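Local coordinates for uncharacterized protein (Neisseria meningitidis serogroup B, PDB 3NYM) that is of unknown function but folds as a mainly helical chain that pairs with a second copy of itself, at residues 65-70 with 84-89. Numbering follows the deposited sequence.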
loop_
_atom_site.group_PDB
_atom_site.type_symbol
_atom_site.label_atom_id
_atom_site.label_comp_id
_atom_site.label_asym_id
_atom_site.label_seq_id
_atom_site.Cartn_x
_atom_site.Cartn_y
_atom_site.Cartn_z
ATOM N N LEU A 65 10.389 2.189 -8.243
ATOM C CA LEU A 65 11.534 1.401 -8.691
ATOM C C LEU A 65 12.611 2.268 -9.322
ATOM O O LEU A 65 13.791 2.090 -9.036
ATOM C CB LEU A 65 11.120 0.329 -9.692
ATOM C CG LEU A 65 10.131 -0.719 -9.188
ATOM C CD1 LEU A 65 9.935 -1.799 -10.247
ATOM C CD2 LEU A 65 10.608 -1.333 -7.879
ATOM N N ASP A 66 12.197 3.181 -10.195
ATOM C CA ASP A 66 13.133 4.034 -10.906
ATOM C C ASP A 66 14.014 4.771 -9.924
ATOM O O ASP A 66 15.219 4.821 -10.094
ATOM C CB ASP A 66 12.391 5.046 -11.778
ATOM C CG ASP A 66 11.808 4.424 -13.032
ATOM O OD1 ASP A 66 12.061 3.230 -13.304
ATOM O OD2 ASP A 66 11.093 5.143 -13.753
ATOM N N TYR A 67 13.410 5.347 -8.891
ATOM C CA TYR A 67 14.187 6.100 -7.916
ATOM C C TYR A 67 15.133 5.190 -7.130
ATOM O O TYR A 67 16.257 5.578 -6.798
ATOM C CB TYR A 67 13.278 6.917 -6.988
ATOM C CG TYR A 67 12.946 8.300 -7.537
ATOM C CD1 TYR A 67 11.663 8.608 -7.961
ATOM C CD2 TYR A 67 13.924 9.283 -7.647
ATOM C CE1 TYR A 67 11.352 9.861 -8.466
ATOM C CE2 TYR A 67 13.625 10.551 -8.161
ATOM C CZ TYR A 67 12.328 10.826 -8.560
ATOM O OH TYR A 67 12.015 12.063 -9.062
HETATM N N MSE A 68 14.684 3.977 -6.832
HETATM C CA MSE A 68 15.551 3.036 -6.134
HETATM C C MSE A 68 16.742 2.675 -7.025
HETATM O O MSE A 68 17.861 2.509 -6.539
HETATM C CB MSE A 68 14.778 1.779 -5.724
HETATM C CG MSE A 68 13.829 1.987 -4.555
HETATM SE SE MSE A 68 14.664 2.765 -2.967
HETATM C CE MSE A 68 16.205 1.582 -2.823
ATOM N N GLU A 69 16.504 2.581 -8.336
ATOM C CA GLU A 69 17.561 2.170 -9.266
ATOM C C GLU A 69 18.588 3.287 -9.410
ATOM O O GLU A 69 19.785 3.024 -9.551
ATOM C CB GLU A 69 16.989 1.795 -10.643
ATOM C CG GLU A 69 15.815 0.784 -10.617
ATOM C CD GLU A 69 16.207 -0.635 -10.191
ATOM O OE1 GLU A 69 17.411 -0.887 -9.972
ATOM O OE2 GLU A 69 15.305 -1.503 -10.080
ATOM N N VAL A 70 18.112 4.533 -9.378
ATOM C CA VAL A 70 19.001 5.687 -9.425
ATOM C C VAL A 70 19.824 5.746 -8.146
ATOM O O VAL A 70 21.002 6.111 -8.177
ATOM C CB VAL A 70 18.222 7.006 -9.623
ATOM C CG1 VAL A 70 19.120 8.198 -9.398
ATOM C CG2 VAL A 70 17.617 7.068 -11.031
ATOM N N SER A 84 21.010 10.075 -1.701
ATOM C CA SER A 84 20.121 10.635 -0.683
ATOM C C SER A 84 18.803 11.093 -1.302
ATOM O O SER A 84 17.721 10.687 -0.871
ATOM C CB SER A 84 20.793 11.830 0.001
ATOM O OG SER A 84 19.962 12.345 1.031
ATOM N N ASN A 85 18.885 11.952 -2.314
ATOM C CA ASN A 85 17.653 12.473 -2.936
ATOM C C ASN A 85 16.783 11.370 -3.529
ATOM O O ASN A 85 15.557 11.374 -3.383
ATOM C CB ASN A 85 17.969 13.522 -4.001
ATOM C CG ASN A 85 16.715 14.050 -4.657
ATOM O OD1 ASN A 85 16.387 13.682 -5.789
ATOM N ND2 ASN A 85 15.974 14.877 -3.925
ATOM N N SER A 86 17.429 10.419 -4.195
ATOM C CA SER A 86 16.724 9.306 -4.811
ATOM C C SER A 86 16.009 8.430 -3.782
ATOM O O SER A 86 14.883 8.000 -4.006
ATOM C CB SER A 86 17.691 8.477 -5.653
ATOM O OG SER A 86 18.219 9.271 -6.703
ATOM N N LEU A 87 16.664 8.157 -2.660
ATOM C CA LEU A 87 16.013 7.441 -1.555
ATOM C C LEU A 87 14.814 8.204 -1.023
ATOM O O LEU A 87 13.776 7.616 -0.703
ATOM C CB LEU A 87 16.993 7.225 -0.397
ATOM C CG LEU A 87 17.581 5.847 -0.150
ATOM C CD1 LEU A 87 18.378 5.886 1.148
ATOM C CD2 LEU A 87 16.494 4.803 -0.078
ATOM N N PHE A 88 14.966 9.520 -0.906
ATOM C CA PHE A 88 13.891 10.377 -0.417
ATOM C C PHE A 88 12.678 10.268 -1.328
ATOM O O PHE A 88 11.540 10.097 -0.862
ATOM C CB PHE A 88 14.367 11.830 -0.339
ATOM C CG PHE A 88 13.271 12.810 -0.081
ATOM C CD1 PHE A 88 12.772 12.994 1.196
ATOM C CD2 PHE A 88 12.742 13.564 -1.120
ATOM C CE1 PHE A 88 11.751 13.910 1.433
ATOM C CE2 PHE A 88 11.731 14.479 -0.890
ATOM C CZ PHE A 88 11.235 14.653 0.388
HETATM N N MSE A 89 12.916 10.348 -2.631
HETATM C CA MSE A 89 11.812 10.277 -3.586
HETATM C C MSE A 89 11.201 8.871 -3.622
HETATM O O MSE A 89 9.983 8.728 -3.747
HETATM C CB MSE A 89 12.251 10.733 -4.974
HETATM C CG MSE A 89 12.577 12.230 -5.042
HETATM SE SE MSE A 89 11.027 13.369 -4.659
HETATM C CE MSE A 89 9.931 12.874 -6.190
#
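One face of the Y67 ring is covered by the side chain of M89, whose CB stands 3.3 Å from the ring centroid and only 6° off the ring normal, a CH-pi contact. From there M89 bends at both later torsions and runs out over the ring toward the phenol end, where its methyl CE comes 3.6 Å from Y67 OH. The selenium of this selenomethionine is set obliquely, 5.3 Å from the centroid, a looser Met-aromatic contact. The backbone O of S86 also approaches the ring obliquely.

Beside this pair the small side chain of S86 probably lets the helices draw close: its CB lies 3.4 Å from Y67 O. With OG anti to its carbonyl carbon (chi1 -62°), the serine places its hydroxyl 3.0 Å from V70 CG1, yet its hydrogen bond goes to I82 O, four residues back, just ahead of helix 83-113. Deeper in, M68 SE meets L87 CD2 at 4.0 Å, and the second subunit packs I13 on M68 and L112 on L87.

The pairing illustrates an antiparallel helical hairpin: the chain reverses between helix 64-76 and helix 83-113, and the segment axes approach to 8.0 Å at 160°. With no hydrogen bond crossing between the two segments, their cohesion probably rests on apolar packing and the CH-pi contact, while the serine hydroxyl is satisfied within its own chain.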